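Local coordinates for protein beta-lactamase (Sebaldella termitidis, PDB 6N1N) that probably hydrolyses beta-lactam antibiotics to substituted beta-amino acids, as a class D serine beta-lactamase that confers antibiotic resistance, at residues Y30-W35 against K210-F215; K88-R93 against A100-M105; E198-Y203 against A217-N222. All blocks are in the same frame, centred on the assembly; numbering follows the deposited sequence.

Contact 1: Y30-W35 against K210-F215; sequences YKNKIW and KENVYF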
loop_
_atom_site.group_PDB
_atom_site.type_symbol
_atom_site.label_atom_id
_atom_site.label_comp_id
_atom_site.label_asym_id
_atom_site.label_seq_id
_atom_site.Cartn_x
_atom_site.Cartn_y
_atom_site.Cartn_z
ATOM N N TYR A 30 9.445 -10.145 -10.748
ATOM C CA TYR A 30 10.768 -9.931 -10.170
ATOM C C TYR A 30 11.834 -10.812 -10.811
ATOM O O TYR A 30 12.912 -10.328 -11.192
ATOM C CB TYR A 30 10.676 -10.188 -8.659
ATOM C CG TYR A 30 11.964 -9.989 -7.910
ATOM C CD1 TYR A 30 12.398 -8.722 -7.560
ATOM C CD2 TYR A 30 12.727 -11.070 -7.531
ATOM C CE1 TYR A 30 13.593 -8.543 -6.859
ATOM C CE2 TYR A 30 13.908 -10.896 -6.823
ATOM C CZ TYR A 30 14.327 -9.641 -6.494
ATOM O OH TYR A 30 15.504 -9.496 -5.819
ATOM N N LYS A 31 11.566 -12.114 -10.915
ATOM C CA LYS A 31 12.558 -13.033 -11.458
ATOM C C LYS A 31 12.905 -12.686 -12.906
ATOM O O LYS A 31 14.087 -12.687 -13.301
ATOM C CB LYS A 31 12.030 -14.459 -11.355
ATOM C CG LYS A 31 12.860 -15.499 -12.039
ATOM C CD LYS A 31 12.442 -16.890 -11.612
ATOM C CE LYS A 31 11.156 -17.303 -12.247
ATOM N NZ LYS A 31 10.773 -18.695 -11.815
ATOM N N ASN A 32 11.891 -12.383 -13.711
ATOM C CA ASN A 32 12.085 -12.113 -15.128
ATOM C C ASN A 32 12.326 -10.643 -15.451
ATOM O O ASN A 32 12.679 -10.337 -16.595
ATOM C CB ASN A 32 10.878 -12.631 -15.908
ATOM C CG ASN A 32 10.744 -14.131 -15.811
ATOM O OD1 ASN A 32 11.697 -14.878 -16.139
ATOM N ND2 ASN A 32 9.588 -14.605 -15.364
ATOM N N LYS A 33 12.173 -9.752 -14.469
ATOM C CA LYS A 33 12.314 -8.307 -14.657
ATOM C C LYS A 33 11.393 -7.799 -15.772
ATOM O O LYS A 33 11.818 -7.175 -16.748
ATOM C CB LYS A 33 13.784 -7.942 -14.923
ATOM C CG LYS A 33 14.736 -8.462 -13.881
ATOM C CD LYS A 33 16.135 -7.878 -14.089
ATOM C CE LYS A 33 17.083 -8.245 -12.957
ATOM N NZ LYS A 33 17.461 -9.671 -13.009
ATOM N N ILE A 34 10.092 -8.047 -15.606
ATOM C CA ILE A 34 9.099 -7.629 -16.591
ATOM C C ILE A 34 8.076 -6.708 -15.939
ATOM O O ILE A 34 7.448 -7.073 -14.936
ATOM C CB ILE A 34 8.402 -8.842 -17.240
ATOM C CG1 ILE A 34 9.431 -9.683 -18.004
ATOM C CG2 ILE A 34 7.294 -8.387 -18.162
ATOM C CD1 ILE A 34 8.877 -10.987 -18.509
ATOM N N TRP A 35 7.898 -5.520 -16.543
ATOM C CA TRP A 35 6.824 -4.605 -16.179
ATOM C C TRP A 35 5.590 -4.895 -17.027
ATOM O O TRP A 35 5.672 -4.949 -18.259
ATOM C CB TRP A 35 7.256 -3.147 -16.386
ATOM C CG TRP A 35 8.216 -2.642 -15.355
ATOM C CD1 TRP A 35 9.577 -2.692 -15.420
ATOM C CD2 TRP A 35 7.901 -2.020 -14.099
ATOM N NE1 TRP A 35 10.132 -2.142 -14.297
ATOM C CE2 TRP A 35 9.130 -1.734 -13.460
ATOM C CE3 TRP A 35 6.710 -1.674 -13.455
ATOM C CZ2 TRP A 35 9.195 -1.097 -12.232
ATOM C CZ3 TRP A 35 6.780 -1.059 -12.230
ATOM C CH2 TRP A 35 8.009 -0.768 -11.626
ATOM N N LYS A 210 4.690 -19.197 -7.742
ATOM C CA LYS A 210 5.326 -19.740 -8.951
ATOM C C LYS A 210 6.839 -19.566 -8.931
ATOM O O LYS A 210 7.448 -19.201 -9.946
ATOM C CB LYS A 210 4.746 -19.102 -10.219
ATOM C CG LYS A 210 3.264 -19.386 -10.452
ATOM C CD LYS A 210 2.838 -18.917 -11.833
ATOM C CE LYS A 210 3.255 -19.897 -12.919
ATOM N NZ LYS A 210 3.073 -19.317 -14.286
ATOM N N GLU A 211 7.456 -19.828 -7.777
ATOM C CA GLU A 211 8.890 -19.612 -7.580
ATOM C C GLU A 211 9.294 -18.239 -8.102
ATOM O O GLU A 211 10.281 -18.078 -8.813
ATOM C CB GLU A 211 9.710 -20.728 -8.234
ATOM C CG GLU A 211 9.614 -22.063 -7.503
ATOM C CD GLU A 211 10.496 -23.153 -8.117
ATOM O OE1 GLU A 211 10.238 -23.550 -9.277
ATOM O OE2 GLU A 211 11.452 -23.600 -7.440
ATOM N N ASN A 212 8.524 -17.236 -7.703
ATOM C CA ASN A 212 8.716 -15.881 -8.192
ATOM C C ASN A 212 8.076 -14.937 -7.195
ATOM O O ASN A 212 7.473 -15.362 -6.196
ATOM C CB ASN A 212 8.080 -15.735 -9.575
ATOM C CG ASN A 212 8.662 -14.613 -10.396
ATOM O OD1 ASN A 212 9.304 -13.683 -9.894
ATOM N ND2 ASN A 212 8.393 -14.676 -11.681
ATOM N N VAL A 213 8.197 -13.647 -7.484
ATOM C CA VAL A 213 7.518 -12.590 -6.740
ATOM C C VAL A 213 6.939 -11.616 -7.759
ATOM O O VAL A 213 7.637 -11.181 -8.678
ATOM C CB VAL A 213 8.446 -11.818 -5.787
ATOM C CG1 VAL A 213 7.633 -10.915 -4.853
ATOM C CG2 VAL A 213 9.273 -12.747 -4.984
ATOM N N TYR A 214 5.685 -11.233 -7.563
ATOM C CA TYR A 214 5.013 -10.256 -8.413
ATOM C C TYR A 214 4.604 -9.070 -7.541
ATOM O O TYR A 214 3.723 -9.186 -6.681
ATOM C CB TYR A 214 3.803 -10.866 -9.125
ATOM C CG TYR A 214 4.173 -12.074 -9.949
ATOM C CD1 TYR A 214 4.521 -11.962 -11.300
ATOM C CD2 TYR A 214 4.249 -13.340 -9.367
ATOM C CE1 TYR A 214 4.900 -13.050 -12.025
ATOM C CE2 TYR A 214 4.629 -14.443 -10.098
ATOM C CZ TYR A 214 4.949 -14.301 -11.416
ATOM O OH TYR A 214 5.293 -15.417 -12.123
ATOM N N PHE A 215 5.251 -7.927 -7.781
ATOM C CA PHE A 215 4.881 -6.679 -7.122
ATOM C C PHE A 215 3.742 -6.026 -7.872
ATOM O O PHE A 215 3.675 -6.105 -9.098
ATOM C CB PHE A 215 6.101 -5.764 -7.062
ATOM C CG PHE A 215 7.227 -6.347 -6.255
ATOM C CD1 PHE A 215 7.336 -6.061 -4.915
ATOM C CD2 PHE A 215 8.115 -7.256 -6.808
ATOM C CE1 PHE A 215 8.325 -6.634 -4.160
ATOM C CE2 PHE A 215 9.102 -7.823 -6.053
ATOM C CZ PHE A 215 9.227 -7.515 -4.729
#

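Contact 2: K88-R93 against A100-M105; sequences KDLNLR and ALWFYM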
loop_
_atom_site.group_PDB
_atom_site.type_symbol
_atom_site.label_atom_id
_atom_site.label_comp_id
_atom_site.label_asym_id
_atom_site.label_seq_id
_atom_site.Cartn_x
_atom_site.Cartn_y
_atom_site.Cartn_z
ATOM N N LYS A 88 -10.745 0.039 20.924
ATOM C CA LYS A 88 -10.020 -0.727 21.931
ATOM C C LYS A 88 -8.538 -0.425 21.775
ATOM O O LYS A 88 -8.113 0.112 20.753
ATOM C CB LYS A 88 -10.263 -2.224 21.775
ATOM C CG LYS A 88 -9.888 -2.757 20.419
ATOM C CD LYS A 88 -10.280 -4.220 20.256
ATOM C CE LYS A 88 -10.180 -4.656 18.799
ATOM N NZ LYS A 88 -10.148 -6.141 18.629
ATOM N N ASP A 89 -7.757 -0.775 22.802
ATOM C CA ASP A 89 -6.308 -0.697 22.663
ATOM C C ASP A 89 -5.899 -1.573 21.483
ATOM O O ASP A 89 -6.464 -2.654 21.268
ATOM C CB ASP A 89 -5.602 -1.162 23.938
ATOM C CG ASP A 89 -5.830 -0.234 25.127
ATOM O OD1 ASP A 89 -6.353 0.901 24.964
ATOM O OD2 ASP A 89 -5.474 -0.659 26.247
ATOM N N LEU A 90 -4.930 -1.099 20.698
ATOM C CA LEU A 90 -4.478 -1.819 19.521
ATOM C C LEU A 90 -2.964 -1.871 19.479
ATOM O O LEU A 90 -2.288 -0.899 19.818
ATOM C CB LEU A 90 -4.978 -1.160 18.217
ATOM C CG LEU A 90 -6.472 -1.051 17.969
ATOM C CD1 LEU A 90 -6.781 -0.190 16.746
ATOM C CD2 LEU A 90 -7.096 -2.431 17.773
ATOM N N ASN A 91 -2.437 -3.003 19.036
ATOM C CA ASN A 91 -1.033 -3.120 18.700
ATOM C C ASN A 91 -0.837 -2.913 17.196
ATOM O O ASN A 91 -1.789 -2.762 16.426
ATOM C CB ASN A 91 -0.473 -4.462 19.182
ATOM C CG ASN A 91 -1.124 -5.661 18.515
ATOM O OD1 ASN A 91 -1.402 -5.657 17.317
ATOM N ND2 ASN A 91 -1.366 -6.711 19.309
ATOM N N LEU A 92 0.432 -2.895 16.776
ATOM C CA LEU A 92 0.751 -2.589 15.377
ATOM C C LEU A 92 0.134 -3.600 14.417
ATOM O O LEU A 92 -0.348 -3.224 13.338
ATOM C CB LEU A 92 2.265 -2.544 15.193
ATOM C CG LEU A 92 2.798 -2.213 13.815
ATOM C CD1 LEU A 92 2.578 -0.745 13.460
ATOM C CD2 LEU A 92 4.269 -2.549 13.733
ATOM N N ARG A 93 0.166 -4.887 14.766
ATOM C CA ARG A 93 -0.428 -5.894 13.892
ATOM C C ARG A 93 -1.911 -5.622 13.672
ATOM O O ARG A 93 -2.405 -5.677 12.541
ATOM C CB ARG A 93 -0.229 -7.296 14.466
ATOM C CG ARG A 93 -0.758 -8.376 13.526
ATOM C CD ARG A 93 -0.654 -9.764 14.127
ATOM N NE ARG A 93 0.719 -10.144 14.433
ATOM C CZ ARG A 93 1.554 -10.694 13.557
ATOM N NH1 ARG A 93 1.171 -10.895 12.302
ATOM N NH2 ARG A 93 2.779 -11.012 13.930
ATOM N N ALA A 100 -6.446 1.129 11.303
ATOM C CA ALA A 100 -6.835 2.028 12.394
ATOM C C ALA A 100 -6.044 3.329 12.308
ATOM O O ALA A 100 -4.922 3.433 12.807
ATOM C CB ALA A 100 -6.637 1.352 13.744
ATOM N N LEU A 101 -6.646 4.342 11.678
ATOM C CA LEU A 101 -5.962 5.612 11.491
ATOM C C LEU A 101 -5.500 6.193 12.817
ATOM O O LEU A 101 -4.386 6.713 12.910
ATOM C CB LEU A 101 -6.874 6.595 10.752
ATOM C CG LEU A 101 -6.263 7.983 10.538
ATOM C CD1 LEU A 101 -5.014 7.980 9.644
ATOM C CD2 LEU A 101 -7.329 8.915 9.970
ATOM N N TRP A 102 -6.320 6.089 13.878
ATOM C CA TRP A 102 -5.956 6.751 15.129
ATOM C C TRP A 102 -4.609 6.270 15.661
ATOM O O TRP A 102 -3.843 7.065 16.226
ATOM C CB TRP A 102 -7.052 6.587 16.194
ATOM C CG TRP A 102 -7.216 5.209 16.897
ATOM C CD1 TRP A 102 -8.212 4.292 16.659
ATOM C CD2 TRP A 102 -6.410 4.651 17.946
ATOM N NE1 TRP A 102 -8.068 3.204 17.486
ATOM C CE2 TRP A 102 -6.973 3.402 18.291
ATOM C CE3 TRP A 102 -5.274 5.090 18.643
ATOM C CZ2 TRP A 102 -6.434 2.590 19.285
ATOM C CZ3 TRP A 102 -4.744 4.281 19.615
ATOM C CH2 TRP A 102 -5.312 3.042 19.926
ATOM N N PHE A 103 -4.293 4.985 15.479
ATOM C CA PHE A 103 -3.050 4.424 15.977
ATOM C C PHE A 103 -1.861 5.030 15.252
ATOM O O PHE A 103 -0.870 5.421 15.889
ATOM C CB PHE A 103 -3.107 2.902 15.817
ATOM C CG PHE A 103 -1.828 2.152 16.138
ATOM C CD1 PHE A 103 -1.739 1.377 17.289
ATOM C CD2 PHE A 103 -0.759 2.130 15.244
ATOM C CE1 PHE A 103 -0.609 0.634 17.562
ATOM C CE2 PHE A 103 0.399 1.393 15.529
ATOM C CZ PHE A 103 0.464 0.656 16.679
ATOM N N TYR A 104 -1.961 5.167 13.931
ATOM C CA TYR A 104 -0.868 5.763 13.170
ATOM C C TYR A 104 -0.752 7.262 13.405
ATOM O O TYR A 104 0.363 7.788 13.473
ATOM C CB TYR A 104 -1.034 5.401 11.700
ATOM C CG TYR A 104 -0.695 3.944 11.470
ATOM C CD1 TYR A 104 0.613 3.536 11.261
ATOM C CD2 TYR A 104 -1.687 2.966 11.491
ATOM C CE1 TYR A 104 0.943 2.175 11.065
ATOM C CE2 TYR A 104 -1.382 1.624 11.294
ATOM C CZ TYR A 104 -0.065 1.231 11.076
ATOM O OH TYR A 104 0.223 -0.111 10.881
HETATM N N MSE A 105 -1.876 7.969 13.524
HETATM C CA MSE A 105 -1.843 9.397 13.878
HETATM C C MSE A 105 -1.187 9.620 15.245
HETATM O O MSE A 105 -0.381 10.540 15.416
HETATM C CB MSE A 105 -3.255 9.987 13.867
HETATM C CG MSE A 105 -3.905 9.950 12.499
HETATM SE SE MSE A 105 -5.660 10.837 12.486
HETATM C CE MSE A 105 -6.628 9.727 13.721
#

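Contact 3: E198-Y203 against A217-N222; sequences ENIIWY and AVRIIN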
loop_
_atom_site.group_PDB
_atom_site.type_symbol
_atom_site.label_atom_id
_atom_site.label_comp_id
_atom_site.label_asym_id
_atom_site.label_seq_id
_atom_site.Cartn_x
_atom_site.Cartn_y
_atom_site.Cartn_z
ATOM N N GLU A 198 -12.500 12.940 -8.033
ATOM C CA GLU A 198 -12.071 11.585 -8.318
ATOM C C GLU A 198 -11.771 10.835 -7.026
ATOM O O GLU A 198 -10.884 11.231 -6.261
ATOM C CB GLU A 198 -10.845 11.608 -9.225
ATOM C CG GLU A 198 -11.125 12.256 -10.573
ATOM C CD GLU A 198 -9.946 12.188 -11.487
ATOM O OE1 GLU A 198 -8.865 12.703 -11.119
ATOM O OE2 GLU A 198 -10.096 11.599 -12.568
ATOM N N ASN A 199 -12.499 9.745 -6.797
ATOM C CA ASN A 199 -12.160 8.814 -5.726
ATOM C C ASN A 199 -10.999 7.930 -6.172
ATOM O O ASN A 199 -10.988 7.428 -7.293
ATOM C CB ASN A 199 -13.356 7.940 -5.376
ATOM C CG ASN A 199 -14.534 8.749 -4.856
ATOM O OD1 ASN A 199 -14.382 9.569 -3.978
ATOM N ND2 ASN A 199 -15.714 8.500 -5.403
ATOM N N ILE A 200 -10.038 7.745 -5.273
ATOM C CA ILE A 200 -8.792 7.042 -5.528
ATOM C C ILE A 200 -8.781 5.799 -4.631
ATOM O O ILE A 200 -8.818 5.920 -3.405
ATOM C CB ILE A 200 -7.564 7.924 -5.232
ATOM C CG1 ILE A 200 -7.672 9.315 -5.869
ATOM C CG2 ILE A 200 -6.266 7.185 -5.631
ATOM C CD1 ILE A 200 -7.832 9.313 -7.320
ATOM N N ILE A 201 -8.714 4.618 -5.241
ATOM C CA ILE A 201 -8.762 3.367 -4.502
ATOM C C ILE A 201 -7.535 2.546 -4.879
ATOM O O ILE A 201 -7.422 2.070 -6.015
ATOM C CB ILE A 201 -10.064 2.588 -4.765
ATOM C CG1 ILE A 201 -11.269 3.477 -4.365
ATOM C CG2 ILE A 201 -10.046 1.278 -4.032
ATOM C CD1 ILE A 201 -12.622 2.888 -4.764
ATOM N N TRP A 202 -6.640 2.356 -3.909
ATOM C CA TRP A 202 -5.425 1.587 -4.059
ATOM C C TRP A 202 -5.558 0.168 -3.503
ATOM O O TRP A 202 -6.209 -0.075 -2.496
ATOM C CB TRP A 202 -4.281 2.207 -3.272
ATOM C CG TRP A 202 -3.746 3.549 -3.589
ATOM C CD1 TRP A 202 -4.094 4.739 -3.016
ATOM C CD2 TRP A 202 -2.620 3.815 -4.412
ATOM N NE1 TRP A 202 -3.280 5.744 -3.494
ATOM C CE2 TRP A 202 -2.358 5.191 -4.342
ATOM C CE3 TRP A 202 -1.820 3.021 -5.228
ATOM C CZ2 TRP A 202 -1.339 5.788 -5.078
ATOM C CZ3 TRP A 202 -0.821 3.615 -5.949
ATOM C CH2 TRP A 202 -0.567 4.975 -5.849
ATOM N N TYR A 203 -4.800 -0.734 -4.115
ATOM C CA TYR A 203 -4.398 -1.994 -3.495
ATOM C C TYR A 203 -2.969 -2.261 -3.978
ATOM O O TYR A 203 -2.730 -2.418 -5.187
ATOM C CB TYR A 203 -5.374 -3.115 -3.865
ATOM C CG TYR A 203 -5.188 -4.380 -3.066
ATOM C CD1 TYR A 203 -5.208 -4.365 -1.678
ATOM C CD2 TYR A 203 -4.984 -5.590 -3.702
ATOM C CE1 TYR A 203 -5.014 -5.531 -0.949
ATOM C CE2 TYR A 203 -4.834 -6.761 -2.968
ATOM C CZ TYR A 203 -4.834 -6.722 -1.615
ATOM O OH TYR A 203 -4.650 -7.897 -0.922
ATOM N N ALA A 217 0.596 -2.701 -8.030
ATOM C CA ALA A 217 -0.057 -1.487 -7.565
ATOM C C ALA A 217 -1.282 -1.298 -8.445
ATOM O O ALA A 217 -1.165 -1.027 -9.636
ATOM C CB ALA A 217 0.870 -0.268 -7.632
ATOM N N VAL A 218 -2.439 -1.530 -7.855
ATOM C CA VAL A 218 -3.723 -1.310 -8.488
ATOM C C VAL A 218 -4.236 0.021 -7.972
ATOM O O VAL A 218 -4.181 0.297 -6.766
ATOM C CB VAL A 218 -4.701 -2.449 -8.149
ATOM C CG1 VAL A 218 -6.132 -2.060 -8.517
ATOM C CG2 VAL A 218 -4.305 -3.713 -8.833
ATOM N N ARG A 219 -4.688 0.874 -8.871
ATOM C CA ARG A 219 -5.221 2.156 -8.439
ATOM C C ARG A 219 -6.416 2.492 -9.308
ATOM O O ARG A 219 -6.274 2.841 -10.491
ATOM C CB ARG A 219 -4.179 3.259 -8.479
ATOM C CG ARG A 219 -4.698 4.503 -7.804
ATOM C CD ARG A 219 -3.708 5.630 -7.811
ATOM N NE ARG A 219 -3.298 6.040 -9.151
ATOM C CZ ARG A 219 -2.236 6.805 -9.401
ATOM N NH1 ARG A 219 -1.451 7.258 -8.406
ATOM N NH2 ARG A 219 -1.951 7.105 -10.658
ATOM N N ILE A 220 -7.574 2.431 -8.689
ATOM C CA ILE A 220 -8.849 2.671 -9.329
ATOM C C ILE A 220 -9.187 4.138 -9.187
ATOM O O ILE A 220 -9.043 4.718 -8.099
ATOM C CB ILE A 220 -9.937 1.800 -8.677
ATOM C CG1 ILE A 220 -9.608 0.325 -8.927
ATOM C CG2 ILE A 220 -11.334 2.181 -9.162
ATOM C CD1 ILE A 220 -10.391 -0.609 -8.048
ATOM N N ILE A 221 -9.628 4.739 -10.285
ATOM C CA ILE A 221 -10.171 6.086 -10.284
ATOM C C ILE A 221 -11.660 5.954 -10.551
ATOM O O ILE A 221 -12.067 5.310 -11.520
ATOM C CB ILE A 221 -9.509 6.983 -11.343
ATOM C CG1 ILE A 221 -7.992 6.976 -11.188
ATOM C CG2 ILE A 221 -10.095 8.394 -11.272
ATOM C CD1 ILE A 221 -7.504 7.484 -9.851
ATOM N N ASN A 222 -12.464 6.533 -9.681
ATOM C CA ASN A 222 -13.902 6.394 -9.774
ATOM C C ASN A 222 -14.524 7.749 -9.519
ATOM O O ASN A 222 -14.285 8.351 -8.470
ATOM C CB ASN A 222 -14.419 5.382 -8.765
ATOM C CG ASN A 222 -15.904 5.360 -8.709
ATOM O OD1 ASN A 222 -16.578 5.299 -9.756
ATOM N ND2 ASN A 222 -16.448 5.427 -7.502
#

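Contact 1: Y30-W35 against K210-F215
Tyr30 and Lys31 present consecutive backbone N-H groups to the N-terminal part of strand 212-222. Tyr30 N donates to Val213 O over 2.9 Å. The next amide turns to a side chain: Lys31 N lies 2.9 Å from Asn212 OD1, with 160° at the hydrogen. That oxygen also accepts the N-H of Val213, with Val213 N to Asn212 OD1 at 2.7 Å, and the two donors reach it from opposite faces of the amide plane. The aliphatic chain of Lys31 runs past the same amide, its CB 3.2 Å from Asn212 OD1. A bend at chi3 (75°) then delivers the ammonium to the backbone carbonyl of Glu211, Lys31 NZ sitting 3.1 Å from Glu211 O and above the plane of that carbonyl. Residues 30-33 form the turn of the hairpin between strands 22-29 and 34-37, and the turn closes in a G1 beta bulge, Lys33 and Ile34 together standing opposite Asp29. On the apolar side, Tyr30 CB meets the edge of the Phe215 ring, and Tyr30 CD1 comes 3.7 Å from Phe215 CE2, the ring planes 57° apart. Further out, Asp29 accepts from both Asn212 ND2 and Asn32 ND2. The far end of Tyr30 leaves for helix 147-159, where its hydroxyl bonds Glu159 and its ring meets Tyr158 edge-to-face.

Contact 2: K88-R93 against A100-M105
Trp102 and Phe103 bring their rings against segment 88-93 by different first torsions. The indole takes the crowded position between backbone N and carbonyl carbon (chi1 75°), which brings it against Leu90, whereas Phe103 extends its ring with CG trans to the backbone N (chi1 173°). Both residues belong to the first turn of helix 101-108 in the helical part of this class D fold; Ala100, its N-cap, and Leu101 probably fill the last two positions of the family's S-X-V motif.

The facing chain is an irregular run that enters helix 92-98 at Asn91, whose OD1 caps Glu94 N. Leu90, just before that cap, points at helix 101-108: its CD1 packs tightly on Ala100 CB, at 3.4 Å, and lies 3.7 Å from Trp102 NE1, obliquely to the indole. The N-H of that indole is taken by Trp86 O, which fixes the ring's rotation, while the benzo edge comes up to a backbone carbonyl, Lys88 O standing 3.3 Å from Trp102 CZ2 near the ring plane. Phe103 receives a carbonyl in the same fashion, with Leu90 O 3.2 Å from its CE1. The far end of the Phe103 ring rests against Leu92, CZ being 3.5 Å from Leu92 CA, and the Leu92 side chain crosses it at about a right angle.

Tyr104 continues the layer, one face covered by Phe103 CD2. Its hydroxyl bonds Ser58 of helix 56-63, and its side chain lies about 7 Å from that of Ser51, the predicted acyl-ester serine. Leu92 CD1 also touches this hydroxyl, 3.5 Å from Tyr104 OH.

Contact 3: E198-Y203 against A217-N222
Strands 198-209 and 212-222 form an antiparallel beta hairpin in the central sheet of the class D fold, beside strand 184-195, and segments 198-203 and 217-222 pair at the end remote from its turn. Three hydrogen-bonded pairs, Asn199 with Asn222, Ile201 with Ile220 and Tyr203 with Val218, each exchange two backbone bonds. The middle one is short in one direction, Ile220 N to Ile201 O at 2.7 Å and 170° at the hydrogen. Between them stand the non-hydrogen-bonded pairs Ile200 with Ile221 and Trp202 with Arg219, where CA-H groups approach carbonyls, as Trp202 CA does at 3.2 Å from Val218 O.

On the face of Ile201, the beta-branched side chains of Ile201 and Ile220 touch CB to CB at 4.0 Å, beneath helix 228-245. Asn199 and Asn222 lie alongside each other there, amide planes 42° apart, with polar partners beyond the pair: Asn199 OD1 accepts from Arg194, and Asn222 ND2 donates to Ser224 O and Asn228 OD1.

The opposite face carries Trp202, whose side chain lies about 8 Å from that of the predicted acyl-ester Ser51. Trp202 NE1 donates to Leu48 O, and the Arg219 guanidinium reaches Ile45 O through NH2. With CG anti to the backbone N (chi1 -170°) and chi2 extended, Arg219 CD sits over one face of the indole, 3.6 Å from the centre of the Trp202 six-membered ring, a CH-pi contact.

How the contacts relate
From the N terminus, the chain first passes segment 30-35, whose partner at 210-215 comes only near the end, so contact 1 closes a loop spanning most of the protein. Contact 2, a short closure within that loop, sets the run leading into helix 92-98 against the first turn of helix 101-108. Contact 3 opens at 198-203, before contact 1 has closed, and ends at 217-222, so the two cross. They share strand 212-222: contact 1 ties its N-terminal part to the turn after strand 22-29, contact 3 its C-terminal part to strand 198-209. Contact 2 stands apart, its centre about 33 Å from that of contact 1 and about 24 Å from that of contact 3.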